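PDB 2YJG: lactate racemase from Thermoanaerobacterium thermosaccharolyticum, which catalyses the interconversion of the D- and L-isomers of lactate with a nickel pincer cofactor derived from nicotinic acid mononucleotide. Local coordinates for residues 15-20 and 397-402; 142-147 and 158-163. All blocks are in the same frame, centred on the assembly; numbering follows the deposited sequence.

Contact 1 of 2, residues 15-20 and 397-402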
loop_
_atom_site.group_PDB
_atom_site.type_symbol
_atom_site.label_atom_id
_atom_site.label_comp_id
_atom_site.label_asym_id
_atom_site.label_seq_id
_atom_site.Cartn_x
_atom_site.Cartn_y
_atom_site.Cartn_z
ATOM N N PHE A 15 36.388 -14.498 20.467
ATOM C CA PHE A 15 36.961 -14.571 21.767
ATOM C C PHE A 15 37.623 -15.914 21.909
ATOM O O PHE A 15 36.962 -16.926 21.740
ATOM C CB PHE A 15 35.856 -14.449 22.792
ATOM C CG PHE A 15 36.345 -14.261 24.180
ATOM C CD1 PHE A 15 37.392 -13.372 24.452
ATOM C CD2 PHE A 15 35.748 -14.943 25.233
ATOM C CE1 PHE A 15 37.853 -13.179 25.743
ATOM C CE2 PHE A 15 36.188 -14.744 26.530
ATOM C CZ PHE A 15 37.242 -13.858 26.785
ATOM N N ASP A 16 38.900 -15.904 22.255
ATOM C CA ASP A 16 39.607 -17.141 22.589
ATOM C C ASP A 16 39.487 -17.401 24.057
ATOM O O ASP A 16 40.059 -16.656 24.838
ATOM C CB ASP A 16 41.066 -16.977 22.241
ATOM C CG ASP A 16 41.785 -18.277 22.169
ATOM O OD1 ASP A 16 41.242 -19.272 22.680
ATOM O OD2 ASP A 16 42.911 -18.282 21.607
ATOM N N LEU A 17 38.741 -18.434 24.452
ATOM C CA LEU A 17 38.564 -18.758 25.871
ATOM C C LEU A 17 39.144 -20.159 26.135
ATOM O O LEU A 17 38.676 -21.125 25.518
ATOM C CB LEU A 17 37.073 -18.782 26.243
ATOM C CG LEU A 17 36.732 -19.077 27.684
ATOM C CD1 LEU A 17 37.414 -18.136 28.722
ATOM C CD2 LEU A 17 35.169 -19.033 27.744
ATOM N N PRO A 18 40.112 -20.267 27.037
ATOM C CA PRO A 18 40.750 -21.562 27.203
ATOM C C PRO A 18 39.803 -22.675 27.633
ATOM O O PRO A 18 39.008 -22.505 28.596
ATOM C CB PRO A 18 41.790 -21.322 28.287
ATOM C CG PRO A 18 41.714 -19.853 28.664
ATOM C CD PRO A 18 40.906 -19.182 27.643
ATOM N N ASP A 19 39.908 -23.824 26.948
ATOM C CA ASP A 19 38.975 -24.923 27.177
ATOM C C ASP A 19 38.856 -25.325 28.651
ATOM O O ASP A 19 37.777 -25.691 29.122
ATOM C CB ASP A 19 39.406 -26.174 26.362
ATOM C CG ASP A 19 39.384 -25.970 24.842
ATOM O OD1 ASP A 19 38.601 -25.160 24.258
ATOM O OD2 ASP A 19 40.143 -26.713 24.178
ATOM N N GLU A 20 39.951 -25.241 29.406
ATOM C CA GLU A 20 39.951 -25.660 30.817
ATOM C C GLU A 20 39.023 -24.808 31.711
ATOM O O GLU A 20 38.557 -25.275 32.760
ATOM C CB GLU A 20 41.368 -25.677 31.423
ATOM C CG GLU A 20 42.146 -24.355 31.377
ATOM C CD GLU A 20 43.012 -24.063 32.636
ATOM O OE1 GLU A 20 42.903 -24.736 33.684
ATOM O OE2 GLU A 20 43.810 -23.109 32.604
ATOM N N GLU A 397 38.061 -7.851 28.947
ATOM C CA GLU A 397 37.881 -7.026 30.107
ATOM C C GLU A 397 36.711 -7.509 30.954
ATOM O O GLU A 397 36.795 -7.496 32.147
ATOM C CB GLU A 397 37.624 -5.593 29.705
ATOM C CG GLU A 397 37.511 -4.686 30.887
ATOM C CD GLU A 397 37.328 -3.209 30.523
ATOM O OE1 GLU A 397 36.462 -2.876 29.694
ATOM O OE2 GLU A 397 38.049 -2.364 31.099
ATOM N N ALA A 398 35.628 -7.947 30.314
ATOM C CA ALA A 398 34.467 -8.396 31.049
ATOM C C ALA A 398 34.875 -9.584 31.926
ATOM O O ALA A 398 34.552 -9.646 33.140
ATOM C CB ALA A 398 33.312 -8.727 30.096
ATOM N N LEU A 399 35.632 -10.501 31.337
ATOM C CA LEU A 399 36.094 -11.692 32.088
ATOM C C LEU A 399 37.012 -11.335 33.246
ATOM O O LEU A 399 36.891 -11.922 34.326
ATOM C CB LEU A 399 36.757 -12.706 31.158
ATOM C CG LEU A 399 36.978 -14.098 31.746
ATOM C CD1 LEU A 399 35.646 -14.677 32.321
ATOM C CD2 LEU A 399 37.537 -15.034 30.655
ATOM N N LYS A 400 37.921 -10.381 33.034
ATOM C CA LYS A 400 38.801 -9.909 34.141
ATOM C C LYS A 400 37.963 -9.322 35.299
ATOM O O LYS A 400 38.248 -9.567 36.496
ATOM C CB LYS A 400 39.844 -8.895 33.652
ATOM C CG LYS A 400 40.237 -7.765 34.656
ATOM C CD LYS A 400 39.301 -6.496 34.597
ATOM C CE LYS A 400 40.041 -5.147 34.877
ATOM N NZ LYS A 400 40.103 -4.690 36.334
ATOM N N ILE A 401 36.905 -8.576 34.953
ATOM C CA ILE A 401 36.064 -7.969 36.008
ATOM C C ILE A 401 35.371 -9.120 36.762
ATOM O O ILE A 401 35.436 -9.177 37.976
ATOM C CB ILE A 401 35.039 -6.923 35.460
ATOM C CG1 ILE A 401 35.721 -5.667 34.855
ATOM C CG2 ILE A 401 34.109 -6.446 36.537
ATOM C CD1 ILE A 401 36.420 -4.724 35.935
ATOM N N ALA A 402 34.803 -10.085 36.022
ATOM C CA ALA A 402 34.052 -11.192 36.618
ATOM C C ALA A 402 34.971 -11.931 37.545
ATOM O O ALA A 402 34.614 -12.192 38.670
ATOM C CB ALA A 402 33.522 -12.114 35.582
#

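Contact 2 of 2, residues 142-147 and 158-163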
loop_
_atom_site.group_PDB
_atom_site.type_symbol
_atom_site.label_atom_id
_atom_site.label_comp_id
_atom_site.label_asym_id
_atom_site.label_seq_id
_atom_site.Cartn_x
_atom_site.Cartn_y
_atom_site.Cartn_z
ATOM N N GLU A 142 -14.466 -4.346 21.818
ATOM C CA GLU A 142 -15.651 -4.890 22.469
ATOM C C GLU A 142 -15.307 -5.733 23.693
ATOM O O GLU A 142 -14.473 -6.628 23.637
ATOM C CB GLU A 142 -16.430 -5.748 21.499
ATOM C CG GLU A 142 -17.785 -6.183 21.984
ATOM C CD GLU A 142 -18.650 -6.736 20.847
ATOM O OE1 GLU A 142 -18.593 -6.178 19.734
ATOM O OE2 GLU A 142 -19.357 -7.735 21.069
ATOM N N LEU A 143 -15.975 -5.451 24.811
ATOM C CA LEU A 143 -15.886 -6.318 25.978
ATOM C C LEU A 143 -16.510 -7.647 25.630
ATOM O O LEU A 143 -17.672 -7.700 25.163
ATOM C CB LEU A 143 -16.578 -5.658 27.183
ATOM C CG LEU A 143 -16.677 -6.443 28.495
ATOM C CD1 LEU A 143 -15.272 -6.865 29.062
ATOM C CD2 LEU A 143 -17.457 -5.589 29.495
ATOM N N ILE A 144 -15.754 -8.733 25.787
ATOM C CA ILE A 144 -16.270 -10.061 25.485
ATOM C C ILE A 144 -16.290 -11.022 26.648
ATOM O O ILE A 144 -16.821 -12.105 26.534
ATOM C CB ILE A 144 -15.521 -10.757 24.360
ATOM C CG1 ILE A 144 -14.005 -10.727 24.597
ATOM C CG2 ILE A 144 -15.976 -10.158 23.004
ATOM C CD1 ILE A 144 -13.253 -11.841 23.880
ATOM N N GLY A 145 -15.754 -10.643 27.795
ATOM C CA GLY A 145 -15.750 -11.597 28.875
ATOM C C GLY A 145 -14.833 -11.182 29.985
ATOM O O GLY A 145 -14.273 -10.068 29.965
ATOM N N THR A 146 -14.740 -12.064 30.970
ATOM C CA THR A 146 -13.808 -11.870 32.084
ATOM C C THR A 146 -12.862 -13.069 32.260
ATOM O O THR A 146 -13.239 -14.225 32.225
ATOM C CB THR A 146 -14.542 -11.673 33.374
ATOM O OG1 THR A 146 -15.197 -12.898 33.687
ATOM C CG2 THR A 146 -15.539 -10.512 33.262
ATOM N N LEU A 147 -11.602 -12.760 32.517
ATOM C CA LEU A 147 -10.540 -13.739 32.378
ATOM C C LEU A 147 -10.439 -14.529 33.685
ATOM O O LEU A 147 -10.941 -14.052 34.732
ATOM C CB LEU A 147 -9.234 -13.002 32.095
ATOM C CG LEU A 147 -9.114 -12.234 30.769
ATOM C CD1 LEU A 147 -8.140 -11.085 30.809
ATOM C CD2 LEU A 147 -8.715 -13.224 29.609
ATOM N N LEU A 158 -13.964 -6.177 14.930
ATOM C CA LEU A 158 -13.902 -6.922 13.676
ATOM C C LEU A 158 -13.716 -8.391 13.920
ATOM O O LEU A 158 -14.338 -9.221 13.283
ATOM C CB LEU A 158 -12.729 -6.390 12.871
ATOM C CG LEU A 158 -12.742 -6.777 11.400
ATOM C CD1 LEU A 158 -13.880 -6.015 10.664
ATOM C CD2 LEU A 158 -11.381 -6.416 10.835
ATOM N N ALA A 159 -12.821 -8.720 14.855
ATOM C CA ALA A 159 -12.584 -10.110 15.237
ATOM C C ALA A 159 -13.824 -10.798 15.826
ATOM O O ALA A 159 -14.109 -11.960 15.525
ATOM C CB ALA A 159 -11.421 -10.160 16.219
ATOM N N VAL A 160 -14.520 -10.059 16.675
ATOM C CA VAL A 160 -15.721 -10.523 17.365
ATOM C C VAL A 160 -16.829 -10.793 16.332
ATOM O O VAL A 160 -17.423 -11.864 16.311
ATOM C CB VAL A 160 -16.241 -9.465 18.370
ATOM C CG1 VAL A 160 -17.465 -10.038 19.094
ATOM C CG2 VAL A 160 -15.115 -9.007 19.387
ATOM N N GLU A 161 -17.025 -9.846 15.422
ATOM C CA GLU A 161 -18.074 -9.934 14.361
ATOM C C GLU A 161 -17.867 -11.014 13.287
ATOM O O GLU A 161 -18.822 -11.431 12.644
ATOM C CB GLU A 161 -18.148 -8.598 13.613
ATOM C CG GLU A 161 -18.597 -7.446 14.427
ATOM C CD GLU A 161 -18.327 -6.102 13.699
ATOM O OE1 GLU A 161 -17.745 -6.122 12.558
ATOM O OE2 GLU A 161 -18.715 -5.049 14.278
ATOM N N ALA A 162 -16.621 -11.459 13.118
ATOM C CA ALA A 162 -16.279 -12.489 12.177
ATOM C C ALA A 162 -17.096 -13.766 12.315
ATOM O O ALA A 162 -17.372 -14.231 13.416
ATOM C CB ALA A 162 -14.799 -12.828 12.296
ATOM N N ASP A 163 -17.501 -14.293 11.166
ATOM C CA ASP A 163 -18.042 -15.662 11.015
ATOM C C ASP A 163 -17.035 -16.728 11.299
ATOM O O ASP A 163 -17.347 -17.817 11.820
ATOM C CB ASP A 163 -18.384 -15.888 9.538
ATOM C CG ASP A 163 -19.775 -15.661 9.255
ATOM O OD1 ASP A 163 -20.504 -15.238 10.204
ATOM O OD2 ASP A 163 -20.161 -15.901 8.093
#

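Contact 1 of 2, residues 15-20 and 397-402
L17 and L399 mark the nearest approach of the two backbones, their CA atoms 9.7 Å apart, where the chain leaving strand 11-16 passes helix 395-405; at that spacing the gap is bridged by side chains alone. One methyl of the helix does the touching. CD2 of L399 lies 3.7 Å from CD1 of L17 and 4.1 Å from CZ of F15, meeting a branch tip of the leucine and the far edge of the phenyl ring. The methyl sits near the plane of that ring, so it meets the ring at its edge and does not cover a face. With CG anti to the backbone N (chi1 -166°), L399 sends its isopropyl end away from the helix, toward F15 and L17; it crosses both partners at roughly a right angle. F15 is held in the antiparallel hairpin by backbone hydrogen bonds with I4, and its side chain also rests on I281. L17 bonds through its backbone to A2 and packs on I412 and V414, while L399 touches I412 and I279. The three residues thus share the ground over strands 279-283 and 412-415 of the parallel sheet, on which helix 395-405 packs. With 92 Å² buried in all and only carbon atoms meeting, the contact is purely apolar: its cohesion comes from dispersion and the exclusion of water, without the directional demands of polar bonds.

Contact 2 of 2, residues 142-147 and 158-163
V160 turns CG1 anti to its backbone N (chi1 -178°) and CG2 anti to its carbonyl carbon; CG1 meets the carboxylate end of E142, while CG2 meets I144 and the base of the E142 side chain. On the strand, E142 has CG opposite the backbone N (chi1 -170°) and an extended chain beyond it, which brings the carboxylate to V160 at a slant. OE2 of E142 comes to 3.6 Å from CG1 of V160, and CD of E142 is 3.9 Å from the same methyl. This is van der Waals contact between a carboxylate end and an aliphatic branch, reinforced by CB of E142, 4.1 Å from CG2 of V160. I144 presents its CG2 methyl, 3.9 Å from CG2 of V160, the two side chains running antiparallel as they pass. Strand 141-146 pairs antiparallel with 152-156, E142 bonding to I155 and I144 to L153 through the backbone, and the chain then enters helix 157-161: a beta-hairpin followed directly by a short helix that folds back beside its first strand. I155 of the second hairpin strand touches both I144 and V160, so the small apolar patch spans both strands and the helix. OE1 of E142 is 5.6 Å from OE2 of E161, so a weak mutual repulsion is possible if both are ionised. I144 also touches K230 of helix 219-230.

The two contacts lie on opposite sides of the chain's centre, with centres 54 Å apart and nearest atoms about 42 Å apart. They share no strand, helix or sheet. Contact 1 joins distant parts of the sequence, setting the end of the N-terminal hairpin and the loop after it against helix 395-405 over the six-stranded parallel sheet; contact 2 is local, packing strand 141-146 against helix 157-161, which directly follows the second strand of the same hairpin, and is nested within the long loop that contact 1 closes. Strand 22-25, soon after the hairpin of contact 1, edges that parallel sheet, so the chain's start is built into the C-terminal half, whereas helix 157-161 leads into strand 164-170 of the mixed sheet.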